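Local coordinates for uncharacterized protein (PDB 4QAN) that is of unknown function but has a cystatin-like fold, as a divergent member of the NTF2-like superfamily, and probably binds metal ions, at residues L76-S81 and P88-E93; Y83-P88 and L297-M302. All blocks are in the same frame, centred on the assembly; numbering follows the deposited sequence.

Interaction 1 of 2, residues L76-S81 and P88-E93; sequences LPAPTS and PLTSAE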
loop_
_atom_site.group_PDB
_atom_site.type_symbol
_atom_site.label_atom_id
_atom_site.label_comp_id
_atom_site.label_asym_id
_atom_site.label_seq_id
_atom_site.Cartn_x
_atom_site.Cartn_y
_atom_site.Cartn_z
ATOM N N LEU A 76 -7.876 4.870 -1.327
ATOM C CA LEU A 76 -7.161 5.056 -0.066
ATOM C C LEU A 76 -6.803 3.702 0.573
ATOM O O LEU A 76 -7.595 2.761 0.482
ATOM C CB LEU A 76 -8.008 5.881 0.910
ATOM C CG LEU A 76 -8.115 7.383 0.597
ATOM C CD1 LEU A 76 -9.079 8.082 1.546
ATOM C CD2 LEU A 76 -6.755 8.069 0.637
ATOM N N PRO A 77 -5.626 3.607 1.240
ATOM C CA PRO A 77 -5.237 2.362 1.930
ATOM C C PRO A 77 -6.250 1.905 2.981
ATOM O O PRO A 77 -6.997 2.720 3.522
ATOM C CB PRO A 77 -3.898 2.717 2.615
ATOM C CG PRO A 77 -3.367 3.890 1.867
ATOM C CD PRO A 77 -4.567 4.637 1.321
ATOM N N ALA A 78 -6.264 0.608 3.260
ATOM C CA ALA A 78 -7.254 0.005 4.163
ATOM C C ALA A 78 -7.166 0.614 5.550
ATOM O O ALA A 78 -6.086 1.073 5.935
ATOM C CB ALA A 78 -7.043 -1.506 4.236
ATOM N N PRO A 79 -8.293 0.614 6.308
ATOM C CA PRO A 79 -8.402 1.240 7.624
ATOM C C PRO A 79 -7.799 0.424 8.797
ATOM O O PRO A 79 -8.502 0.012 9.733
ATOM C CB PRO A 79 -9.916 1.427 7.781
ATOM C CG PRO A 79 -10.490 0.276 7.045
ATOM C CD PRO A 79 -9.609 0.132 5.840
ATOM N N THR A 80 -6.486 0.239 8.738
ATOM C CA THR A 80 -5.764 -0.561 9.712
ATOM C C THR A 80 -5.802 0.066 11.102
ATOM O O THR A 80 -5.797 -0.647 12.096
ATOM C CB THR A 80 -4.307 -0.789 9.265
ATOM O OG1 THR A 80 -4.293 -1.762 8.220
ATOM C CG2 THR A 80 -3.427 -1.278 10.401
ATOM N N SER A 81 -5.834 1.389 11.170
ATOM C CA SER A 81 -5.930 2.091 12.457
ATOM C C SER A 81 -7.251 1.807 13.182
ATOM O O SER A 81 -7.315 1.936 14.395
ATOM C CB SER A 81 -5.800 3.603 12.249
ATOM O OG SER A 81 -6.890 4.118 11.495
ATOM N N PRO A 88 -1.423 -5.818 6.694
ATOM C CA PRO A 88 -0.570 -6.052 5.522
ATOM C C PRO A 88 -1.024 -5.320 4.247
ATOM O O PRO A 88 -0.176 -4.965 3.412
ATOM C CB PRO A 88 -0.644 -7.571 5.339
ATOM C CG PRO A 88 -1.015 -8.103 6.714
ATOM C CD PRO A 88 -1.946 -7.068 7.272
ATOM N N LEU A 89 -2.330 -5.092 4.078
ATOM C CA LEU A 89 -2.802 -4.367 2.888
ATOM C C LEU A 89 -2.386 -2.891 2.943
ATOM O O LEU A 89 -1.989 -2.323 1.941
ATOM C CB LEU A 89 -4.321 -4.483 2.726
ATOM C CG LEU A 89 -4.907 -5.894 2.721
ATOM C CD1 LEU A 89 -6.308 -5.893 2.114
ATOM C CD2 LEU A 89 -4.010 -6.857 1.950
ATOM N N THR A 90 -2.444 -2.310 4.139
ATOM C CA THR A 90 -2.190 -0.905 4.348
ATOM C C THR A 90 -0.695 -0.656 4.215
ATOM O O THR A 90 -0.279 0.252 3.485
ATOM C CB THR A 90 -2.716 -0.413 5.719
ATOM O OG1 THR A 90 -4.111 -0.724 5.858
ATOM C CG2 THR A 90 -2.566 1.086 5.850
ATOM N N SER A 91 0.105 -1.488 4.873
ATOM C CA SER A 91 1.566 -1.397 4.755
ATOM C C SER A 91 2.016 -1.505 3.308
ATOM O O SER A 91 2.820 -0.701 2.852
ATOM C CB SER A 91 2.277 -2.463 5.585
ATOM O OG SER A 91 3.646 -2.555 5.206
ATOM N N ALA A 92 1.482 -2.482 2.593
ATOM C CA ALA A 92 1.884 -2.710 1.217
ATOM C C ALA A 92 1.478 -1.585 0.288
ATOM O O ALA A 92 2.263 -1.204 -0.573
ATOM C CB ALA A 92 1.353 -4.038 0.717
ATOM N N GLU A 93 0.270 -1.047 0.434
ATOM C CA GLU A 93 -0.112 0.070 -0.416
ATOM C C GLU A 93 0.712 1.307 -0.099
ATOM O O GLU A 93 1.142 2.000 -0.997
ATOM C CB GLU A 93 -1.596 0.377 -0.322
ATOM C CG GLU A 93 -2.473 -0.635 -1.030
ATOM C CD GLU A 93 -3.788 -0.032 -1.453
ATOM O OE1 GLU A 93 -3.757 0.800 -2.378
ATOM O OE2 GLU A 93 -4.850 -0.377 -0.875
HETATM O O HOH W 1 -4.621 -1.009 1.574
#

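Interaction 2 of 2, residues Y83-P88 and L297-M302; sequences YSYYFP and LNPEYM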
loop_
_atom_site.group_PDB
_atom_site.type_symbol
_atom_site.label_atom_id
_atom_site.label_comp_id
_atom_site.label_asym_id
_atom_site.label_seq_id
_atom_site.Cartn_x
_atom_site.Cartn_y
_atom_site.Cartn_z
ATOM N N TYR A 83 -9.052 -1.250 12.261
ATOM C CA TYR A 83 -9.116 -2.702 12.267
ATOM C C TYR A 83 -7.764 -3.278 11.894
ATOM O O TYR A 83 -7.392 -3.284 10.726
ATOM C CB TYR A 83 -10.185 -3.176 11.287
ATOM C CG TYR A 83 -11.497 -2.471 11.444
ATOM C CD1 TYR A 83 -12.329 -2.751 12.526
ATOM C CD2 TYR A 83 -11.925 -1.521 10.515
ATOM C CE1 TYR A 83 -13.555 -2.112 12.683
ATOM C CE2 TYR A 83 -13.150 -0.868 10.665
ATOM C CZ TYR A 83 -13.959 -1.168 11.748
ATOM O OH TYR A 83 -15.173 -0.540 11.915
ATOM N N SER A 84 -7.021 -3.768 12.885
ATOM C CA SER A 84 -5.651 -4.228 12.627
ATOM C C SER A 84 -5.565 -5.392 11.607
ATOM O O SER A 84 -4.545 -5.546 10.945
ATOM C CB SER A 84 -4.912 -4.534 13.932
ATOM O OG SER A 84 -5.595 -5.497 14.693
ATOM N N TYR A 85 -6.646 -6.167 11.461
ATOM C CA TYR A 85 -6.814 -7.140 10.362
ATOM C C TYR A 85 -6.235 -6.668 9.012
ATOM O O TYR A 85 -5.613 -7.441 8.299
ATOM C CB TYR A 85 -8.310 -7.438 10.190
ATOM C CG TYR A 85 -8.667 -8.359 9.038
ATOM C CD1 TYR A 85 -8.835 -7.870 7.742
ATOM C CD2 TYR A 85 -8.886 -9.708 9.254
ATOM C CE1 TYR A 85 -9.189 -8.716 6.695
ATOM C CE2 TYR A 85 -9.229 -10.557 8.223
ATOM C CZ TYR A 85 -9.379 -10.071 6.947
ATOM O OH TYR A 85 -9.717 -10.936 5.928
ATOM N N TYR A 86 -6.445 -5.402 8.668
ATOM C CA TYR A 86 -6.022 -4.877 7.373
ATOM C C TYR A 86 -4.529 -4.587 7.196
ATOM O O TYR A 86 -4.112 -4.229 6.081
ATOM C CB TYR A 86 -6.801 -3.599 7.067
ATOM C CG TYR A 86 -8.266 -3.823 6.769
ATOM C CD1 TYR A 86 -8.660 -4.593 5.692
ATOM C CD2 TYR A 86 -9.262 -3.219 7.539
ATOM C CE1 TYR A 86 -9.996 -4.780 5.396
ATOM C CE2 TYR A 86 -10.597 -3.392 7.233
ATOM C CZ TYR A 86 -10.954 -4.178 6.161
ATOM O OH TYR A 86 -12.284 -4.367 5.844
ATOM N N PHE A 87 -3.729 -4.759 8.251
ATOM C CA PHE A 87 -2.372 -4.209 8.289
ATOM C C PHE A 87 -1.528 -4.539 7.060
ATOM O O PHE A 87 -0.960 -3.649 6.443
ATOM C CB PHE A 87 -1.638 -4.599 9.595
ATOM C CG PHE A 87 -0.195 -4.138 9.646
ATOM C CD1 PHE A 87 0.143 -2.886 10.153
ATOM C CD2 PHE A 87 0.826 -4.952 9.166
ATOM C CE1 PHE A 87 1.469 -2.454 10.176
ATOM C CE2 PHE A 87 2.155 -4.533 9.194
ATOM C CZ PHE A 87 2.475 -3.282 9.698
ATOM N N PRO A 88 -1.423 -5.818 6.694
ATOM C CA PRO A 88 -0.570 -6.052 5.522
ATOM C C PRO A 88 -1.024 -5.320 4.247
ATOM O O PRO A 88 -0.176 -4.965 3.412
ATOM C CB PRO A 88 -0.644 -7.571 5.339
ATOM C CG PRO A 88 -1.015 -8.103 6.714
ATOM C CD PRO A 88 -1.946 -7.068 7.272
ATOM N N LEU A 297 -16.782 -1.021 7.287
ATOM C CA LEU A 297 -15.529 -1.646 6.857
ATOM C C LEU A 297 -14.997 -2.701 7.842
ATOM O O LEU A 297 -13.946 -3.295 7.604
ATOM C CB LEU A 297 -14.449 -0.577 6.624
ATOM C CG LEU A 297 -14.757 0.475 5.559
ATOM C CD1 LEU A 297 -13.749 1.616 5.609
ATOM C CD2 LEU A 297 -14.774 -0.164 4.184
ATOM N N ASN A 298 -15.699 -2.925 8.947
ATOM C CA ASN A 298 -15.289 -3.924 9.938
ATOM C C ASN A 298 -15.115 -5.300 9.278
ATOM O O ASN A 298 -16.065 -5.828 8.704
ATOM C CB ASN A 298 -16.330 -3.997 11.062
ATOM C CG ASN A 298 -15.894 -4.874 12.225
ATOM O OD1 ASN A 298 -14.969 -5.672 12.131
ATOM N ND2 ASN A 298 -16.577 -4.724 13.335
ATOM N N PRO A 299 -13.904 -5.877 9.344
ATOM C CA PRO A 299 -13.672 -7.162 8.696
ATOM C C PRO A 299 -13.941 -8.392 9.576
ATOM O O PRO A 299 -13.657 -9.505 9.155
ATOM C CB PRO A 299 -12.180 -7.082 8.344
ATOM C CG PRO A 299 -11.594 -6.298 9.483
ATOM C CD PRO A 299 -12.653 -5.314 9.898
ATOM N N GLU A 300 -14.486 -8.213 10.776
ATOM C CA GLU A 300 -14.662 -9.329 11.714
ATOM C C GLU A 300 -15.483 -10.486 11.137
ATOM O O GLU A 300 -15.396 -11.608 11.646
ATOM C CB GLU A 300 -15.319 -8.859 13.016
ATOM C CG GLU A 300 -16.793 -8.527 12.842
ATOM C CD GLU A 300 -17.447 -7.904 14.064
ATOM O OE1 GLU A 300 -16.896 -8.000 15.184
ATOM O OE2 GLU A 300 -18.538 -7.318 13.883
ATOM N N TYR A 301 -16.288 -10.225 10.103
ATOM C CA TYR A 301 -17.134 -11.263 9.505
ATOM C C TYR A 301 -16.504 -11.984 8.310
ATOM O O TYR A 301 -17.130 -12.885 7.717
ATOM C CB TYR A 301 -18.483 -10.682 9.115
ATOM C CG TYR A 301 -19.269 -10.153 10.284
ATOM C CD1 TYR A 301 -19.726 -11.012 11.276
ATOM C CD2 TYR A 301 -19.565 -8.799 10.403
ATOM C CE1 TYR A 301 -20.451 -10.544 12.356
ATOM C CE2 TYR A 301 -20.304 -8.320 11.479
ATOM C CZ TYR A 301 -20.742 -9.202 12.453
ATOM O OH TYR A 301 -21.477 -8.761 13.535
HETATM N N MSE A 302 -15.270 -11.605 7.970
HETATM C CA MSE A 302 -14.489 -12.310 6.962
HETATM C C MSE A 302 -14.241 -13.755 7.352
HETATM O O MSE A 302 -13.960 -14.598 6.497
HETATM C CB MSE A 302 -13.149 -11.605 6.697
HETATM C CG MSE A 302 -13.339 -10.271 5.994
HETATM SE SE MSE A 302 -14.083 -10.583 4.190
HETATM C CE MSE A 302 -15.036 -8.878 4.107
HETATM O O HOH W 2 -17.277 -1.532 14.229
#

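Interaction 1 of 2, residues L76-S81 and P88-E93
Thr-90, on the first turn of its helix, meets the loop through its hydroxyl, which takes part in two hydrogen bonds. It donates to the carbonyl O of Ala-78, with OG1 2.7 Å from that oxygen and standing above the carbonyl plane, and it accepts from Thr-80, the two OG1 atoms lying 2.6 Å apart. The relay therefore runs one way, from Thr-80 through Thr-90 to the backbone. With CG2 of Thr-90 opposite its own N across the CA-CB bond (chi1 -55° for OG1), the methyl is left to meet Pro-77, CG2 to CB 3.9 Å. One turn on, Glu-93 reaches the loop through a water, which donates a hydrogen bond to its OE2 at 2.5 Å and accepts one from Ala-78 N at 2.9 Å; the same water makes a weak bond to Leu-89 O. Lys-268 forms a salt bridge with OE2 and also bonds Leu-76 O, so loop and helix share one cation. Behind this shell, Pro-79 centres an inverse gamma turn, which bends the chain between Ala-78 and Thr-80. The contact is buried: helix 254-275 packs on Leu-89 and Pro-79, while helix 52-58 touches Thr-80 and Thr-90.

Interaction 2 of 2, residues Y83-P88 and L297-M302
Pro-299 and Asn-298 lie against the ring of Tyr-83, and CH-pi contacts carry much of this interface. CA of Asn-298 sits 3.7 Å from the Tyr-83 ring centroid, 17° off the normal, and CD of Pro-299 makes a second CH-pi contact with the same face, nearer CG. The Asn-298 amide lies nearly parallel to that ring, their planes 18° apart, with its CG 3.6 Å from Tyr-83 CE1. A third CH-pi contact puts Pro-299 CB over a face of Tyr-85, 3.8 Å from that ring's centroid. The Tyr-85 side chain extends directly away from its backbone N (chi1 176°), which carries the ring past the proline until its OH meets CB of Met-302, a selenomethionine, at 3.6 Å.

Among the polar contacts, Tyr-86 OH donates to Leu-297 O at 2.6 Å; the acceptor lies at the edge of the ring, near its plane, and the hydroxyl oxygen stands a little out of the carbonyl plane of Leu-297. Tyr-83 OH bonds Arg-294 O, and Tyr-85 OH bonds Ile-232 O. Within the loop, Asn-298 OD1 accepts from Glu-300 N in an Asx turn, which helps fix the amide beside Tyr-83. A leucine in place of Tyr-83 would probably leave Asn-298 CA and Pro-299 CD without their aromatic face and Arg-294 O without its hydroxyl partner. The chemistry thus divides the labour: the faces of Tyr-83 and Tyr-85 receive C-H groups of 297-302, while all three phenol groups reach backbone carbonyls, so the tyrosines join apolar packing to directional bonding.

In the fold
From the N terminus, the chain leaves helix 61-67 and enters the loop holding 76-81. Interaction 1 closes a short loop, with six residues between its segments, by bringing that loop back onto the start of helix 87-108. Interaction 2 begins inside this loop, at 83-88, and closes a span of 208 residues by reaching 297-302, between helix 287-296 and strand 305-314. The segments alternate, so the two contacts cross, their segments meeting at Pro-88. Their centres lie about 10 Å apart, and they touch where Ala-78, Pro-79 and Thr-80 pack on Tyr-86. Together they tie the approach to helix 87-108 both to its own first turns and to the loop leading into the later, mixed sheet.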